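Local coordinates for hypothetical protein PH1109 (Pyrococcus horikoshii, PDB 2D59) that is of unknown function but belongs to the CoA-binding domain family, with a Rossmann-like fold built on a parallel beta sheet, at residues R21-G29 with I74-V85. Residues are numbered along the deposited sequence; the frame is centred on the assembly and turned at random.
Sequences RYKKIALVG and IPDKIEVVDLFV
Two parallel strands at the heart of a Rossmann-like sheet, 24-28 and 80-83, meet where Ala-26 N donates to Val-80 O (2.8 Å) and Ala-26 O accepts from Asp-82 N (2.8 Å). Val-28 extends this ladder, receiving at its O the N-H of Phe-84.

At the entry to the pair, Lys-24 O takes two donors, Val-80 N nearly head-on and Glu-79 N from a tilted approach. Glu-79 repays the bond through its carboxylate: with CG anti to its carbonyl carbon (chi1 -54°) and the chain extended beyond, OE1 reaches Lys-24 N at 3.0 Å on the anti side, somewhat out of the carboxylate plane, and Lys-23 N more weakly. A carboxylate suits this place, answering the N-H groups of Lys-23 and Lys-24 at the start of the strand. Glu-79 CD lies in the plane of the Tyr-22 ring, at its edge, with ring and carboxylate planes 81° apart, while Tyr-22 CB rests on Val-80 CG2 (3.5 Å).

On one face small Ala-26 lets Ile-78 close in tightly, CG2 to CB 3.5 Å, and Val-28 CG2 meets Val-81 CG1 at 3.8 Å. On the other, Leu-27 CG packs obliquely against Phe-84 CE2 (3.6 Å). Gly-29 leaves the strand at a positive phi (94°), where a CB would press on the preceding carbonyl O, Phe-84 CB and Val-85 CG1.

Strand 51-55 flanks 24-28, where Tyr-53 and Asp-51 hold Lys-24 NZ; strand 104-107 flanks 80-83, and helix 87-100 packs over Val-28, Val-81 and Leu-83.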
ATOM      1  N   ARG A  21       0.667   3.987 -13.372  1.00 24.30           N
ATOM      2  CA  ARG A  21      -0.166   5.179 -13.267  1.00 24.96           C
ATOM      3  C   ARG A  21      -0.254   5.832 -11.892  1.00 26.40           C
ATOM      4  O   ARG A  21      -0.394   7.049 -11.795  1.00 26.64           O
ATOM      5  CB  ARG A  21      -1.570   4.864 -13.776  1.00 35.12           C
ATOM      6  CG  ARG A  21      -1.597   4.436 -15.236  1.00 43.51           C
ATOM      7  CD  ARG A  21      -1.004   5.508 -16.146  1.00 52.15           C
ATOM      8  NE  ARG A  21      -1.038   5.129 -17.558  1.00 54.47           N
ATOM      9  CZ  ARG A  21      -0.385   4.093 -18.077  1.00 59.27           C
ATOM     10  NH1 ARG A  21       0.363   3.319 -17.302  1.00 62.54           N
ATOM     11  NH2 ARG A  21      -0.476   3.832 -19.374  1.00 59.89           N
ATOM     12  N   TYR A  22      -0.165   5.035 -10.832  1.00 23.73           N
ATOM     13  CA  TYR A  22      -0.254   5.581  -9.483  1.00 22.00           C
ATOM     14  C   TYR A  22       1.103   5.628  -8.785  1.00 26.06           C
ATOM     15  O   TYR A  22       1.704   4.593  -8.490  1.00 25.25           O
ATOM     16  CB  TYR A  22      -1.247   4.761  -8.657  1.00 24.22           C
ATOM     17  CG  TYR A  22      -2.626   4.696  -9.276  1.00 30.55           C
ATOM     18  CD1 TYR A  22      -3.366   5.858  -9.501  1.00 31.29           C
ATOM     19  CD2 TYR A  22      -3.190   3.474  -9.645  1.00 26.64           C
ATOM     20  CE1 TYR A  22      -4.633   5.806 -10.082  1.00 33.35           C
ATOM     21  CE2 TYR A  22      -4.456   3.411 -10.226  1.00 34.56           C
ATOM     22  CZ  TYR A  22      -5.170   4.579 -10.442  1.00 36.05           C
ATOM     23  OH  TYR A  22      -6.419   4.522 -11.017  1.00 35.02           O
ATOM     24  N   LYS A  23       1.576   6.845  -8.524  1.00 24.45           N
ATOM     25  CA  LYS A  23       2.858   7.052  -7.864  1.00 24.16           C
ATOM     26  C   LYS A  23       2.700   7.585  -6.442  1.00 22.44           C
ATOM     27  O   LYS A  23       3.679   7.665  -5.705  1.00 22.15           O
ATOM     28  CB  LYS A  23       3.716   8.034  -8.669  1.00 26.94           C
ATOM     29  CG  LYS A  23       3.998   7.593 -10.094  1.00 29.08           C
ATOM     30  CD  LYS A  23       4.733   6.263 -10.127  1.00 27.76           C
ATOM     31  CE  LYS A  23       5.017   5.828 -11.556  1.00 29.76           C
ATOM     32  NZ  LYS A  23       5.705   4.506 -11.617  1.00 27.37           N
ATOM     33  N   LYS A  24       1.476   7.951  -6.067  1.00 18.83           N
ATOM     34  CA  LYS A  24       1.205   8.486  -4.731  1.00 23.07           C
ATOM     35  C   LYS A  24       0.803   7.341  -3.806  1.00 21.24           C
ATOM     36  O   LYS A  24      -0.345   6.885  -3.824  1.00 21.19           O
ATOM     37  CB  LYS A  24       0.076   9.520  -4.796  1.00 22.85           C
ATOM     38  CG  LYS A  24       0.242  10.554  -5.899  1.00 29.86           C
ATOM     39  CD  LYS A  24       1.435  11.462  -5.663  1.00 35.66           C
ATOM     40  CE  LYS A  24       1.183  12.418  -4.508  1.00 41.35           C
ATOM     41  NZ  LYS A  24       2.306  13.382  -4.349  1.00 37.97           N
ATOM     42  N   ILE A  25       1.750   6.886  -2.990  1.00 19.83           N
ATOM     43  CA  ILE A  25       1.507   5.769  -2.085  1.00 18.44           C
ATOM     44  C   ILE A  25       1.487   6.111  -0.603  1.00 21.21           C
ATOM     45  O   ILE A  25       2.392   6.770  -0.095  1.00 20.25           O
ATOM     46  CB  ILE A  25       2.581   4.656  -2.241  1.00 18.74           C
ATOM     47  CG1 ILE A  25       2.891   4.408  -3.712  1.00 25.06           C
ATOM     48  CG2 ILE A  25       2.101   3.365  -1.578  1.00 17.75           C
ATOM     49  CD1 ILE A  25       3.915   5.356  -4.249  1.00 34.76           C
ATOM     50  N   ALA A  26       0.445   5.651   0.079  1.00 21.12           N
ATOM     51  CA  ALA A  26       0.331   5.820   1.517  1.00 20.07           C
ATOM     52  C   ALA A  26       0.713   4.428   2.015  1.00 21.90           C
ATOM     53  O   ALA A  26       0.010   3.451   1.744  1.00 22.35           O
ATOM     54  CB  ALA A  26      -1.101   6.156   1.907  1.00 23.23           C
ATOM     55  N   LEU A  27       1.835   4.327   2.718  1.00 18.02           N
ATOM     56  CA  LEU A  27       2.290   3.029   3.197  1.00 16.54           C
ATOM     57  C   LEU A  27       1.983   2.873   4.681  1.00 21.84           C
ATOM     58  O   LEU A  27       2.677   3.424   5.539  1.00 21.00           O
ATOM     59  CB  LEU A  27       3.790   2.880   2.917  1.00 18.99           C
ATOM     60  CG  LEU A  27       4.376   1.467   2.969  1.00 20.27           C
ATOM     61  CD1 LEU A  27       5.442   1.302   1.884  1.00 19.94           C
ATOM     62  CD2 LEU A  27       4.949   1.206   4.351  1.00 21.41           C
ATOM     63  N   VAL A  28       0.927   2.111   4.958  1.00 21.22           N
ATOM     64  CA  VAL A  28       0.451   1.862   6.315  1.00 20.37           C
ATOM     65  C   VAL A  28       1.226   0.752   7.010  1.00 23.31           C
ATOM     66  O   VAL A  28       1.422  -0.332   6.456  1.00 22.38           O
ATOM     67  CB  VAL A  28      -1.047   1.496   6.298  1.00 22.91           C
ATOM     68  CG1 VAL A  28      -1.561   1.319   7.714  1.00 25.08           C
ATOM     69  CG2 VAL A  28      -1.831   2.577   5.566  1.00 23.58           C
ATOM     70  N   GLY A  29       1.652   1.022   8.239  1.00 22.58           N
ATOM     71  CA  GLY A  29       2.420   0.041   8.976  1.00 18.16           C
ATOM     72  C   GLY A  29       3.902   0.297   8.786  1.00 18.72           C
ATOM     73  O   GLY A  29       4.729  -0.567   9.074  1.00 24.23           O
ATOM     74  N   ILE A  74      -2.495  12.869   5.841  1.00 34.37           N
ATOM     75  CA  ILE A  74      -1.581  13.181   4.752  1.00 33.27           C
ATOM     76  C   ILE A  74      -2.138  14.335   3.924  1.00 37.40           C
ATOM     77  O   ILE A  74      -3.260  14.269   3.429  1.00 37.86           O
ATOM     78  CB  ILE A  74      -1.378  11.955   3.839  1.00 29.92           C
ATOM     79  CG1 ILE A  74      -0.777  10.814   4.655  1.00 25.61           C
ATOM     80  CG2 ILE A  74      -0.472  12.314   2.671  1.00 29.51           C
ATOM     81  CD1 ILE A  74      -0.738   9.482   3.924  1.00 27.53           C
ATOM     82  N   PRO A  75      -1.355  15.413   3.770  1.00 36.68           N
ATOM     83  CA  PRO A  75      -1.760  16.596   3.002  1.00 38.56           C
ATOM     84  C   PRO A  75      -1.964  16.323   1.512  1.00 39.10           C
ATOM     85  O   PRO A  75      -2.959  16.742   0.924  1.00 42.07           O
ATOM     86  CB  PRO A  75      -0.606  17.577   3.236  1.00 37.40           C
ATOM     87  CG  PRO A  75      -0.026  17.136   4.540  1.00 38.71           C
ATOM     88  CD  PRO A  75      -0.054  15.640   4.421  1.00 41.02           C
ATOM     89  N   ASP A  76      -1.011  15.620   0.910  1.00 37.44           N
ATOM     90  CA  ASP A  76      -1.060  15.310  -0.516  1.00 35.53           C
ATOM     91  C   ASP A  76      -2.069  14.229  -0.882  1.00 32.90           C
ATOM     92  O   ASP A  76      -2.503  13.455  -0.028  1.00 29.93           O
ATOM     93  CB  ASP A  76       0.333  14.901  -0.997  1.00 41.95           C
ATOM     94  CG  ASP A  76       1.345  16.020  -0.843  1.00 43.95           C
ATOM     95  OD1 ASP A  76       2.540  15.801  -1.127  1.00 45.91           O
ATOM     96  OD2 ASP A  76       0.938  17.125  -0.427  1.00 56.86           O
ATOM     97  N   LYS A  77      -2.440  14.184  -2.159  1.00 32.32           N
ATOM     98  CA  LYS A  77      -3.398  13.193  -2.628  1.00 34.87           C
ATOM     99  C   LYS A  77      -2.756  11.813  -2.596  1.00 33.55           C
ATOM    100  O   LYS A  77      -1.565  11.660  -2.877  1.00 30.27           O
ATOM    101  CB  LYS A  77      -3.867  13.509  -4.055  1.00 41.05           C
ATOM    102  CG  LYS A  77      -2.844  13.229  -5.153  1.00 47.05           C
ATOM    103  CD  LYS A  77      -1.779  14.310  -5.259  1.00 58.01           C
ATOM    104  CE  LYS A  77      -2.348  15.611  -5.817  1.00 60.61           C
ATOM    105  NZ  LYS A  77      -3.286  16.276  -4.873  1.00 65.82           N
ATOM    106  N   ILE A  78      -3.551  10.813  -2.239  1.00 31.92           N
ATOM    107  CA  ILE A  78      -3.075   9.437  -2.170  1.00 27.98           C
ATOM    108  C   ILE A  78      -3.862   8.598  -3.159  1.00 26.02           C
ATOM    109  O   ILE A  78      -5.087   8.688  -3.220  1.00 28.23           O
ATOM    110  CB  ILE A  78      -3.259   8.860  -0.757  1.00 27.22           C
ATOM    111  CG1 ILE A  78      -2.323   9.588   0.205  1.00 26.49           C
ATOM    112  CG2 ILE A  78      -2.956   7.371  -0.743  1.00 26.83           C
ATOM    113  CD1 ILE A  78      -0.853   9.474  -0.174  1.00 28.42           C
ATOM    114  N   GLU A  79      -3.155   7.784  -3.935  1.00 27.30           N
ATOM    115  CA  GLU A  79      -3.805   6.934  -4.925  1.00 21.38           C
ATOM    116  C   GLU A  79      -3.823   5.476  -4.482  1.00 26.10           C
ATOM    117  O   GLU A  79      -4.822   4.779  -4.657  1.00 25.48           O
ATOM    118  CB  GLU A  79      -3.092   7.075  -6.267  1.00 23.65           C
ATOM    119  CG  GLU A  79      -2.990   8.526  -6.735  1.00 25.69           C
ATOM    120  CD  GLU A  79      -2.057   8.709  -7.915  1.00 27.00           C
ATOM    121  OE1 GLU A  79      -0.908   8.226  -7.850  1.00 25.21           O
ATOM    122  OE2 GLU A  79      -2.466   9.348  -8.904  1.00 31.28           O
ATOM    123  N   VAL A  80      -2.716   5.023  -3.897  1.00 23.72           N
ATOM    124  CA  VAL A  80      -2.609   3.644  -3.433  1.00 19.21           C
ATOM    125  C   VAL A  80      -2.339   3.549  -1.933  1.00 23.81           C
ATOM    126  O   VAL A  80      -1.434   4.199  -1.407  1.00 22.56           O
ATOM    127  CB  VAL A  80      -1.466   2.882  -4.162  1.00 19.76           C
ATOM    128  CG1 VAL A  80      -1.409   1.435  -3.675  1.00 18.76           C
ATOM    129  CG2 VAL A  80      -1.674   2.930  -5.669  1.00 19.86           C
ATOM    130  N   VAL A  81      -3.139   2.742  -1.248  1.00 19.65           N
ATOM    131  CA  VAL A  81      -2.950   2.528   0.178  1.00 18.36           C
ATOM    132  C   VAL A  81      -2.366   1.123   0.313  1.00 19.37           C
ATOM    133  O   VAL A  81      -3.065   0.118   0.157  1.00 21.22           O
ATOM    134  CB  VAL A  81      -4.275   2.632   0.952  1.00 21.25           C
ATOM    135  CG1 VAL A  81      -4.031   2.357   2.431  1.00 25.52           C
ATOM    136  CG2 VAL A  81      -4.866   4.025   0.777  1.00 30.57           C
ATOM    137  N   ASP A  82      -1.069   1.079   0.594  1.00 19.70           N
ATOM    138  CA  ASP A  82      -0.305  -0.159   0.721  1.00 18.93           C
ATOM    139  C   ASP A  82      -0.296  -0.615   2.177  1.00 19.18           C
ATOM    140  O   ASP A  82       0.381  -0.020   3.014  1.00 19.34           O
ATOM    141  CB  ASP A  82       1.111   0.119   0.215  1.00 18.48           C
ATOM    142  CG  ASP A  82       1.916  -1.132  -0.008  1.00 16.28           C
ATOM    143  OD1 ASP A  82       1.317  -2.203  -0.235  1.00 18.93           O
ATOM    144  OD2 ASP A  82       3.160  -1.027   0.021  1.00 19.06           O
ATOM    145  N   LEU A  83      -1.038  -1.683   2.466  1.00 17.55           N
ATOM    146  CA  LEU A  83      -1.173  -2.192   3.833  1.00 17.71           C
ATOM    147  C   LEU A  83      -0.202  -3.264   4.316  1.00 16.73           C
ATOM    148  O   LEU A  83      -0.060  -4.319   3.704  1.00 18.15           O
ATOM    149  CB  LEU A  83      -2.594  -2.719   4.039  1.00 18.25           C
ATOM    150  CG  LEU A  83      -3.769  -1.781   3.754  1.00 21.68           C
ATOM    151  CD1 LEU A  83      -5.048  -2.600   3.694  1.00 25.23           C
ATOM    152  CD2 LEU A  83      -3.858  -0.700   4.824  1.00 22.40           C
ATOM    153  N   PHE A  84       0.431  -3.000   5.456  1.00 21.02           N
ATOM    154  CA  PHE A  84       1.361  -3.944   6.061  1.00 23.62           C
ATOM    155  C   PHE A  84       0.880  -4.386   7.444  1.00 29.04           C
ATOM    156  O   PHE A  84       1.583  -5.111   8.149  1.00 36.25           O
ATOM    157  CB  PHE A  84       2.754  -3.316   6.168  1.00 20.91           C
ATOM    158  CG  PHE A  84       3.500  -3.276   4.865  1.00 18.93           C
ATOM    159  CD1 PHE A  84       4.261  -4.367   4.452  1.00 18.83           C
ATOM    160  CD2 PHE A  84       3.425  -2.158   4.039  1.00 19.48           C
ATOM    161  CE1 PHE A  84       4.938  -4.345   3.230  1.00 16.04           C
ATOM    162  CE2 PHE A  84       4.095  -2.126   2.817  1.00 21.09           C
ATOM    163  CZ  PHE A  84       4.853  -3.220   2.414  1.00 15.77           C
ATOM    164  N   VAL A  85      -0.326  -3.967   7.821  1.00 23.68           N
ATOM    165  CA  VAL A  85      -0.880  -4.317   9.130  1.00 26.63           C
ATOM    166  C   VAL A  85      -1.735  -5.586   9.146  1.00 27.73           C
ATOM    167  O   VAL A  85      -2.169  -6.077   8.104  1.00 27.66           O
ATOM    168  CB  VAL A  85      -1.716  -3.150   9.706  1.00 23.77           C
ATOM    169  CG1 VAL A  85      -0.832  -1.925   9.893  1.00 27.95           C
ATOM    170  CG2 VAL A  85      -2.888  -2.830   8.785  1.00 24.37           C
TER